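Local coordinates for protein o-succinylbenzoate synthase (Synechococcus elongatus, PDB 2OZT) that catalyses the metal-dependent dehydration of 2-succinyl-6-hydroxy-2,4-cyclohexadiene-1-carboxylate to 2-succinylbenzoate, a step on the way to phylloquinone, at residues L14-T19 and D301-A306; W108-L113 and R130-F135; R26-I31 and A48-W53. One frame throughout, in Å; residues are numbered along the deposited sequence.

Interaction 1 (L14-T19 and D301-A306); sequences LQEPLT and DRWRSA
Glu16 CG, set between its backbone N and carbonyl carbon (chi1 63°) with an extended chain beyond, and the bend of Arg302 at chi3 (64°) bring carboxylate and guanidinium together. The guanidinium grips the carboxylate side-on with two nitrogens, NE to Glu16 OE2 at 3.0 Å and NH2 to Glu16 OE1 at 3.1 Å. Both bonds are nearly straight and lie close to the guanidinium plane, yet they reach the carboxylate from above, its plane being turned 58° from that of the arginine. The indole of Trp303 is sandwiched: CD1 of Leu18 lies 3.9 Å from the centroid of its five-membered ring, a CH-pi contact, and CB of Arg302 covers the opposite face. Leu18 CB packs against Trp303 CD1 at 3.6 Å, and carbonyl O of Glu16 comes to the same ring carbon at 3.2 Å. A single backbone bond ties down the corner of the chain at Gln15, whose N donates to Trp303 O at 2.8 Å; a weak bond runs from Gln15 NE2 to Arg302 O. Behind this, Leu14 CD2 rests 4.2 Å from Arg304 CB, and the polar end of Arg304 turns elsewhere, to a salt bridge with Glu12. Polar bonds thus hold the exposed side, while Leu18, on the indole face, is about 7 Å, side chain to side chain, from Lys138, the predicted proton donor. The contact joins the N-terminal domain to the loop following helix 277-290, at the interface of capping domain and barrel characteristic of the enolase superfamily.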
loop_
_atom_site.group_PDB
_atom_site.type_symbol
_atom_site.label_atom_id
_atom_site.label_comp_id
_atom_site.label_asym_id
_atom_site.label_seq_id
_atom_site.Cartn_x
_atom_site.Cartn_y
_atom_site.Cartn_z
ATOM N N LEU A 14 -12.493 -12.289 -2.561
ATOM C CA LEU A 14 -12.675 -10.838 -2.533
ATOM C C LEU A 14 -14.173 -10.582 -2.429
ATOM O O LEU A 14 -14.980 -11.460 -2.799
ATOM C CB LEU A 14 -12.076 -10.185 -3.777
ATOM C CG LEU A 14 -10.539 -10.273 -3.935
ATOM C CD1 LEU A 14 -10.054 -9.551 -5.173
ATOM C CD2 LEU A 14 -9.844 -9.654 -2.683
ATOM N N GLN A 15 -14.561 -9.404 -1.926
ATOM C CA GLN A 15 -15.985 -9.073 -1.812
ATOM C C GLN A 15 -16.613 -8.909 -3.204
ATOM O O GLN A 15 -17.797 -9.196 -3.404
ATOM C CB GLN A 15 -16.191 -7.810 -0.974
ATOM C CG GLN A 15 -17.654 -7.391 -0.892
ATOM C CD GLN A 15 -17.936 -6.344 0.170
ATOM O OE1 GLN A 15 -18.645 -6.619 1.144
ATOM N NE2 GLN A 15 -17.383 -5.143 -0.005
ATOM N N GLU A 16 -15.823 -8.423 -4.139
ATOM C CA GLU A 16 -16.164 -8.484 -5.542
ATOM C C GLU A 16 -14.869 -8.545 -6.322
ATOM O O GLU A 16 -13.811 -8.159 -5.809
ATOM C CB GLU A 16 -17.079 -7.311 -5.965
ATOM C CG GLU A 16 -16.463 -5.918 -5.815
ATOM C CD GLU A 16 -17.464 -4.813 -6.140
ATOM O OE1 GLU A 16 -17.864 -4.746 -7.309
ATOM O OE2 GLU A 16 -17.810 -4.010 -5.255
ATOM N N PRO A 17 -14.926 -9.069 -7.559
ATOM C CA PRO A 17 -13.703 -9.273 -8.324
ATOM C C PRO A 17 -13.017 -7.958 -8.646
ATOM O O PRO A 17 -13.692 -6.933 -8.798
ATOM C CB PRO A 17 -14.193 -9.936 -9.625
ATOM C CG PRO A 17 -15.662 -9.643 -9.688
ATOM C CD PRO A 17 -16.130 -9.528 -8.273
ATOM N N LEU A 18 -11.691 -7.997 -8.746
ATOM C CA LEU A 18 -10.903 -6.823 -9.123
ATOM C C LEU A 18 -10.246 -6.993 -10.487
ATOM O O LEU A 18 -9.377 -7.841 -10.670
ATOM C CB LEU A 18 -9.820 -6.519 -8.080
ATOM C CG LEU A 18 -8.791 -5.426 -8.391
ATOM C CD1 LEU A 18 -9.415 -4.030 -8.418
ATOM C CD2 LEU A 18 -7.658 -5.479 -7.375
ATOM N N THR A 19 -10.649 -6.148 -11.431
ATOM C CA THR A 19 -10.048 -6.173 -12.760
ATOM C C THR A 19 -8.899 -5.174 -12.835
ATOM O O THR A 19 -9.051 -3.992 -12.509
ATOM C CB THR A 19 -11.072 -5.866 -13.877
ATOM O OG1 THR A 19 -12.325 -6.512 -13.592
ATOM C CG2 THR A 19 -10.534 -6.347 -15.234
ATOM N N ASP A 301 -12.322 -1.226 0.499
ATOM C CA ASP A 301 -13.396 -2.092 1.029
ATOM C C ASP A 301 -14.231 -2.799 0.002
ATOM O O ASP A 301 -14.797 -3.838 0.314
ATOM C CB ASP A 301 -14.355 -1.304 1.913
ATOM C CG ASP A 301 -13.769 -0.987 3.254
ATOM O OD1 ASP A 301 -12.683 -1.488 3.581
ATOM O OD2 ASP A 301 -14.410 -0.219 3.985
ATOM N N ARG A 302 -14.339 -2.255 -1.202
ATOM C CA ARG A 302 -15.097 -2.965 -2.240
ATOM C C ARG A 302 -14.547 -4.342 -2.497
ATOM O O ARG A 302 -15.324 -5.278 -2.774
ATOM C CB ARG A 302 -15.112 -2.193 -3.549
ATOM C CG ARG A 302 -16.159 -1.125 -3.552
ATOM C CD ARG A 302 -16.242 -0.431 -4.887
ATOM N NE ARG A 302 -16.655 -1.348 -5.940
ATOM C CZ ARG A 302 -16.656 -1.034 -7.230
ATOM N NH1 ARG A 302 -16.247 0.176 -7.614
ATOM N NH2 ARG A 302 -17.056 -1.920 -8.130
ATOM N N TRP A 303 -13.215 -4.468 -2.468
ATOM C CA TRP A 303 -12.544 -5.726 -2.802
ATOM C C TRP A 303 -12.204 -6.498 -1.570
ATOM O O TRP A 303 -12.427 -7.702 -1.512
ATOM C CB TRP A 303 -11.307 -5.508 -3.695
ATOM C CG TRP A 303 -11.754 -4.758 -4.865
ATOM C CD1 TRP A 303 -12.414 -5.257 -5.964
ATOM C CD2 TRP A 303 -11.754 -3.346 -5.006
ATOM N NE1 TRP A 303 -12.781 -4.230 -6.800
ATOM C CE2 TRP A 303 -12.381 -3.044 -6.237
ATOM C CE3 TRP A 303 -11.266 -2.295 -4.218
ATOM C CZ2 TRP A 303 -12.517 -1.732 -6.705
ATOM C CZ3 TRP A 303 -11.412 -0.991 -4.686
ATOM C CH2 TRP A 303 -12.041 -0.726 -5.915
ATOM N N ARG A 304 -11.652 -5.831 -0.568
ATOM C CA ARG A 304 -11.376 -6.562 0.669
ATOM C C ARG A 304 -11.603 -5.714 1.885
ATOM O O ARG A 304 -10.808 -4.849 2.231
ATOM C CB ARG A 304 -9.974 -7.158 0.693
ATOM C CG ARG A 304 -9.748 -7.989 1.945
ATOM C CD ARG A 304 -8.444 -8.760 1.871
ATOM N NE ARG A 304 -8.346 -9.697 2.998
ATOM C CZ ARG A 304 -7.308 -10.504 3.214
ATOM N NH1 ARG A 304 -6.202 -10.416 2.503
ATOM N NH2 ARG A 304 -7.315 -11.313 4.272
ATOM N N SER A 305 -12.710 -6.006 2.539
ATOM C CA SER A 305 -13.072 -5.352 3.747
ATOM C C SER A 305 -12.312 -6.025 4.884
ATOM O O SER A 305 -12.267 -7.255 4.983
ATOM C CB SER A 305 -14.598 -5.470 3.914
ATOM O OG SER A 305 -14.979 -5.107 5.214
ATOM N N ALA A 306 -11.711 -5.211 5.732
ATOM C CA ALA A 306 -10.916 -5.742 6.841
ATOM C C ALA A 306 -10.978 -4.767 8.002
ATOM O O ALA A 306 -10.060 -3.968 8.240
ATOM C CB ALA A 306 -9.478 -5.988 6.381
#

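Interaction 2 (W108-L113 and R130-F135); sequences WPICAL and RGQTTF. With PO4 (phosphate ion), chain B.
The carboxamide of Gln132 and the phenyl ring of Phe135 both close on the methyl of Ala112: Gln132 NE2 comes within 3.6 Å of Ala112 CB, and Phe135 CD1, its ring meeting the methyl obliquely, within 3.7 Å. Ile110 O lies almost in the amide plane of Gln132 and accepts a bond from NE2 at 3.1 Å. That bond is straight at the hydrogen (167°), although the donor stands above the carbonyl plane. With CG anti to the carbonyl carbon (chi1 -63°) and the chain extended, Gln132 reaches across to the neighbouring segment. Water 1 donates to the same Ile110 O and accepts from Thr133 N, so two donors hold this carbonyl. These are the first and second strands of the parallel barrel, neighbours in the sheet, linked by the beta-alpha-beta unit of strand 112-114, helix 120-129 and strand 134-138; Gly131 ends that helix in a Schellman motif. The strands pair through Ala112 N to Thr134 O at 2.9 Å, supplemented by a CA-H...O contact from Phe135 CA to Ala112 O at 3.1 Å. Cys111 SG packs 4.0 Å from Thr134 CG2, while Thr134 OG1 lies 3.0 Å from O3 of a phosphate, probably from the crystallisation liquor, which Arg165, His294 and Ala295 also bind.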
loop_
_atom_site.group_PDB
_atom_site.type_symbol
_atom_site.label_atom_id
_atom_site.label_comp_id
_atom_site.label_asym_id
_atom_site.label_seq_id
_atom_site.Cartn_x
_atom_site.Cartn_y
_atom_site.Cartn_z
ATOM N N TRP A 108 -7.501 7.804 10.413
ATOM C CA TRP A 108 -6.781 8.716 9.544
ATOM C C TRP A 108 -7.609 8.974 8.300
ATOM O O TRP A 108 -8.426 8.110 7.920
ATOM C CB TRP A 108 -5.481 8.031 9.141
ATOM C CG TRP A 108 -4.585 7.745 10.313
ATOM C CD1 TRP A 108 -4.417 6.544 10.951
ATOM C CD2 TRP A 108 -3.737 8.689 11.003
ATOM N NE1 TRP A 108 -3.519 6.677 11.975
ATOM C CE2 TRP A 108 -3.088 7.975 12.040
ATOM C CE3 TRP A 108 -3.477 10.045 10.862
ATOM C CZ2 TRP A 108 -2.167 8.572 12.907
ATOM C CZ3 TRP A 108 -2.540 10.649 11.757
ATOM C CH2 TRP A 108 -1.926 9.898 12.771
ATOM N N PRO A 109 -7.420 10.142 7.670
ATOM C CA PRO A 109 -8.131 10.380 6.409
ATOM C C PRO A 109 -7.793 9.289 5.403
ATOM O O PRO A 109 -6.614 8.860 5.335
ATOM C CB PRO A 109 -7.550 11.704 5.919
ATOM C CG PRO A 109 -7.162 12.427 7.179
ATOM C CD PRO A 109 -6.606 11.315 8.061
ATOM N N ILE A 110 -8.795 8.901 4.611
ATOM C CA ILE A 110 -8.662 7.816 3.636
ATOM C C ILE A 110 -8.933 8.357 2.238
ATOM O O ILE A 110 -9.859 9.139 2.055
ATOM C CB ILE A 110 -9.702 6.700 3.904
ATOM C CG1 ILE A 110 -9.572 6.146 5.328
ATOM C CG2 ILE A 110 -9.589 5.559 2.858
ATOM C CD1 ILE A 110 -8.213 5.474 5.589
ATOM N N CYS A 111 -8.130 7.953 1.262
ATOM C CA CYS A 111 -8.337 8.391 -0.144
ATOM C C CYS A 111 -9.455 7.596 -0.772
ATOM O O CYS A 111 -9.515 6.360 -0.650
ATOM C CB CYS A 111 -7.034 8.140 -0.884
ATOM S SG CYS A 111 -7.089 8.589 -2.605
ATOM N N ALA A 112 -10.363 8.297 -1.446
ATOM C CA ALA A 112 -11.488 7.643 -2.106
ATOM C C ALA A 112 -11.109 7.345 -3.558
ATOM O O ALA A 112 -10.501 8.172 -4.231
ATOM C CB ALA A 112 -12.716 8.555 -2.056
ATOM N N LEU A 113 -11.503 6.185 -4.051
ATOM C CA LEU A 113 -11.228 5.819 -5.445
ATOM C C LEU A 113 -12.338 6.298 -6.361
ATOM O O LEU A 113 -13.515 6.324 -5.999
ATOM C CB LEU A 113 -11.043 4.292 -5.572
ATOM C CG LEU A 113 -9.930 3.716 -4.704
ATOM C CD1 LEU A 113 -9.794 2.209 -4.960
ATOM C CD2 LEU A 113 -8.577 4.416 -4.910
ATOM N N ARG A 130 -19.277 11.746 2.888
ATOM C CA ARG A 130 -18.853 10.949 4.063
ATOM C C ARG A 130 -17.466 11.391 4.565
ATOM O O ARG A 130 -16.822 10.691 5.357
ATOM C CB ARG A 130 -18.847 9.462 3.720
ATOM C CG ARG A 130 -20.199 8.911 3.247
ATOM C CD ARG A 130 -21.369 9.087 4.242
ATOM N NE ARG A 130 -22.562 8.356 3.780
ATOM C CZ ARG A 130 -22.874 7.106 4.123
ATOM N NH1 ARG A 130 -22.113 6.422 4.983
ATOM N NH2 ARG A 130 -23.975 6.540 3.620
ATOM N N GLY A 131 -17.026 12.554 4.117
ATOM C CA GLY A 131 -15.852 13.241 4.652
ATOM C C GLY A 131 -14.522 12.920 4.002
ATOM O O GLY A 131 -13.480 13.357 4.504
ATOM N N GLN A 132 -14.543 12.213 2.861
ATOM C CA GLN A 132 -13.275 11.977 2.118
ATOM C C GLN A 132 -13.048 13.102 1.136
ATOM O O GLN A 132 -13.938 13.411 0.358
ATOM C CB GLN A 132 -13.336 10.629 1.419
ATOM C CG GLN A 132 -13.459 9.473 2.404
ATOM C CD GLN A 132 -13.614 8.196 1.682
ATOM O OE1 GLN A 132 -14.733 7.771 1.342
ATOM N NE2 GLN A 132 -12.498 7.552 1.431
ATOM N N THR A 133 -11.851 13.679 1.155
ATOM C CA THR A 133 -11.577 14.899 0.393
ATOM C C THR A 133 -10.405 14.713 -0.558
ATOM O O THR A 133 -10.111 15.619 -1.343
ATOM C CB THR A 133 -11.347 16.120 1.317
ATOM O OG1 THR A 133 -10.279 15.826 2.210
ATOM C CG2 THR A 133 -12.638 16.442 2.069
ATOM N N THR A 134 -9.757 13.543 -0.507
ATOM C CA THR A 134 -8.687 13.208 -1.468
ATOM C C THR A 134 -9.159 12.016 -2.244
ATOM O O THR A 134 -9.782 11.094 -1.684
ATOM C CB THR A 134 -7.400 12.826 -0.722
ATOM O OG1 THR A 134 -6.957 13.982 0.008
ATOM C CG2 THR A 134 -6.298 12.400 -1.671
ATOM N N PHE A 135 -8.902 12.051 -3.558
ATOM C CA PHE A 135 -9.402 11.051 -4.491
ATOM C C PHE A 135 -8.272 10.524 -5.345
ATOM O O PHE A 135 -7.302 11.245 -5.576
ATOM C CB PHE A 135 -10.428 11.715 -5.441
ATOM C CG PHE A 135 -11.639 12.227 -4.707
ATOM C CD1 PHE A 135 -12.714 11.402 -4.484
ATOM C CD2 PHE A 135 -11.649 13.510 -4.199
ATOM C CE1 PHE A 135 -13.826 11.852 -3.769
ATOM C CE2 PHE A 135 -12.774 13.983 -3.486
ATOM C CZ PHE A 135 -13.841 13.124 -3.240
HETATM P P PO4 B . -3.476 14.512 0.910
HETATM O O1 PO4 B . -4.481 13.831 1.784
HETATM O O2 PO4 B . -2.692 13.422 0.265
HETATM O O3 PO4 B . -4.240 15.297 -0.158
HETATM O O4 PO4 B . -2.472 15.505 1.467
HETATM O O HOH W 1 -9.895 11.940 2.546
#

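Interaction 3 (R26-I31 and A48-W53); sequences RSRSGI and APLPGW
In the N-terminal capping domain, strand 23-36 holds the loop that leaves its neighbour, strand 42-47, and both direct hydrogen bonds across the contact come from Arg28. Its guanidinium presents an edge to two successive carbonyls: NH1 donates to Ala48 O and NH2 to Pro49 O, each at 2.8 Å. Both oxygens lie near the guanidinium plane, whereas each nitrogen stands about 40° above the plane of the carbonyl it meets. The arginine folds back to get there, its chain bent at chi2 (-77°) and chi3 (-86°), which turns the end of the side chain toward the loop although it starts out alongside it. One face of the guanidinium is covered by Leu50, whose CD1 sits over its centre, 3.5 Å from CZ, and the two side chains cross at about a right angle. Further bonds from NE to Leu274 O and from NH1 to Ala273 O fix the rotation of the group, so that four backbone carbonyls accept from it and probably help to stabilise its buried charge; Leu274 and Ala273 follow barrel strand 268-270, so the arginine spans the interface between the capping domain and the barrel, the division seen throughout the enolase superfamily. Water 2 bridges the two segments, donating to Ser29 O and to Pro49 O, each at 2.7 Å; Pro49 O is therefore gripped by both the arginine and the water. Where the backbones run closest, Gly30 CA comes to 4.4 Å from Ala48 CA, an approach that the absence of a side chain on Gly30 permits. Beyond the arginine, the loop makes a type II turn from Leu50 to Trp53, closed by Trp53 N to Leu50 O at 2.9 Å, and the indole of Trp53 touches Asp221 and Glu222, which coordinate the bound sodium ion.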
loop_
_atom_site.group_PDB
_atom_site.type_symbol
_atom_site.label_atom_id
_atom_site.label_comp_id
_atom_site.label_asym_id
_atom_site.label_seq_id
_atom_site.Cartn_x
_atom_site.Cartn_y
_atom_site.Cartn_z
ATOM N N ARG A 26 -9.758 -12.778 -7.911
ATOM C CA ARG A 26 -10.975 -13.282 -7.238
ATOM C C ARG A 26 -10.826 -13.633 -5.745
ATOM O O ARG A 26 -11.809 -13.830 -5.030
ATOM C CB ARG A 26 -11.553 -14.467 -8.020
ATOM C CG ARG A 26 -11.984 -14.037 -9.418
ATOM C CD ARG A 26 -12.331 -15.206 -10.337
ATOM N NE ARG A 26 -12.514 -14.724 -11.709
ATOM C CZ ARG A 26 -13.550 -13.993 -12.125
ATOM N NH1 ARG A 26 -14.525 -13.648 -11.285
ATOM N NH2 ARG A 26 -13.609 -13.601 -13.389
ATOM N N SER A 27 -9.584 -13.656 -5.270
ATOM C CA SER A 27 -9.327 -14.036 -3.902
ATOM C C SER A 27 -7.964 -13.476 -3.526
ATOM O O SER A 27 -7.211 -13.036 -4.398
ATOM C CB SER A 27 -9.286 -15.565 -3.778
ATOM O OG SER A 27 -8.148 -16.085 -4.432
ATOM N N ARG A 28 -7.700 -13.453 -2.220
ATOM C CA ARG A 28 -6.358 -13.148 -1.677
ATOM C C ARG A 28 -5.982 -14.268 -0.735
ATOM O O ARG A 28 -6.828 -14.729 0.013
ATOM C CB ARG A 28 -6.340 -11.823 -0.885
ATOM C CG ARG A 28 -6.179 -10.593 -1.776
ATOM C CD ARG A 28 -4.740 -10.504 -2.174
ATOM N NE ARG A 28 -3.874 -9.798 -1.218
ATOM C CZ ARG A 28 -2.586 -10.088 -0.988
ATOM N NH1 ARG A 28 -1.875 -9.273 -0.205
ATOM N NH2 ARG A 28 -2.029 -11.187 -1.501
ATOM N N SER A 29 -4.710 -14.654 -0.755
ATOM C CA SER A 29 -4.192 -15.708 0.143
ATOM C C SER A 29 -3.047 -15.118 0.961
ATOM O O SER A 29 -2.436 -14.113 0.581
ATOM C CB SER A 29 -3.694 -16.885 -0.667
ATOM O OG SER A 29 -4.797 -17.492 -1.344
ATOM N N GLY A 30 -2.744 -15.776 2.082
ATOM C CA GLY A 30 -1.611 -15.339 2.934
ATOM C C GLY A 30 -1.459 -16.284 4.079
ATOM O O GLY A 30 -2.040 -17.383 4.083
ATOM N N ILE A 31 -0.666 -15.843 5.052
ATOM C CA ILE A 31 -0.405 -16.626 6.258
ATOM C C ILE A 31 -0.706 -15.779 7.456
ATOM O O ILE A 31 -0.326 -14.586 7.509
ATOM C CB ILE A 31 1.056 -16.980 6.291
ATOM C CG1 ILE A 31 1.404 -18.048 5.241
ATOM C CG2 ILE A 31 1.475 -17.494 7.675
ATOM C CD1 ILE A 31 2.923 -18.094 4.972
ATOM N N ALA A 48 1.384 -11.530 3.634
ATOM C CA ALA A 48 0.529 -11.576 2.453
ATOM C C ALA A 48 1.178 -10.895 1.248
ATOM O O ALA A 48 0.693 -9.850 0.816
ATOM C CB ALA A 48 -0.815 -10.894 2.784
ATOM N N PRO A 49 2.220 -11.487 0.658
ATOM C CA PRO A 49 2.772 -10.883 -0.548
ATOM C C PRO A 49 1.695 -10.823 -1.647
ATOM O O PRO A 49 0.727 -11.631 -1.659
ATOM C CB PRO A 49 3.894 -11.826 -0.939
ATOM C CG PRO A 49 3.490 -13.195 -0.334
ATOM C CD PRO A 49 2.868 -12.766 0.998
ATOM N N LEU A 50 1.809 -9.826 -2.514
ATOM C CA LEU A 50 0.781 -9.601 -3.523
ATOM C C LEU A 50 1.313 -10.078 -4.886
ATOM O O LEU A 50 2.345 -9.611 -5.321
ATOM C CB LEU A 50 0.437 -8.101 -3.545
ATOM C CG LEU A 50 -0.746 -7.613 -4.395
ATOM C CD1 LEU A 50 -2.054 -8.204 -3.914
ATOM C CD2 LEU A 50 -0.817 -6.093 -4.323
ATOM N N PRO A 51 0.655 -11.094 -5.501
ATOM C CA PRO A 51 1.130 -11.631 -6.779
ATOM C C PRO A 51 1.398 -10.523 -7.806
ATOM O O PRO A 51 0.541 -9.647 -8.020
ATOM C CB PRO A 51 -0.041 -12.520 -7.231
ATOM C CG PRO A 51 -0.587 -13.096 -5.893
ATOM C CD PRO A 51 -0.558 -11.802 -5.035
ATOM N N GLY A 52 2.586 -10.575 -8.396
ATOM C CA GLY A 52 2.972 -9.594 -9.400
ATOM C C GLY A 52 3.780 -8.447 -8.843
ATOM O O GLY A 52 4.472 -7.774 -9.598
ATOM N N TRP A 53 3.720 -8.231 -7.524
ATOM C CA TRP A 53 4.402 -7.106 -6.913
ATOM C C TRP A 53 5.695 -7.586 -6.241
ATOM O O TRP A 53 5.699 -8.119 -5.115
ATOM C CB TRP A 53 3.478 -6.377 -5.938
ATOM C CG TRP A 53 2.288 -5.708 -6.574
ATOM C CD1 TRP A 53 1.242 -6.326 -7.220
ATOM C CD2 TRP A 53 2.020 -4.306 -6.634
ATOM N NE1 TRP A 53 0.342 -5.401 -7.660
ATOM C CE2 TRP A 53 0.794 -4.144 -7.327
ATOM C CE3 TRP A 53 2.689 -3.163 -6.164
ATOM C CZ2 TRP A 53 0.215 -2.906 -7.560
ATOM C CZ3 TRP A 53 2.104 -1.917 -6.398
ATOM C CH2 TRP A 53 0.880 -1.795 -7.100
HETATM O O HOH W 2 0.100 -13.975 -0.381
#

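Overall arrangement
Interaction 3 is buried, interaction 2 partly so, and interaction 1 lies at the surface. Interactions 1 and 3 share the antiparallel sheet, where strands 3-20 and 23-36 are neighbours; Leu14 N is 3.0 Å from Arg26 O, a probable hydrogen bond, and their centres are about 13 Å apart. Both use an arginine, but the exposed one pairs with a carboxylate and the buried one with backbone carbonyls. Interaction 2 belongs to the parallel barrel and relies on strand pairing and a glutamine amide. It touches interaction 1 where Trp303 CZ3 packs 3.6 Å from Leu113 CD1, whereas interactions 2 and 3 do not touch, their nearest atoms being about 12 Å apart.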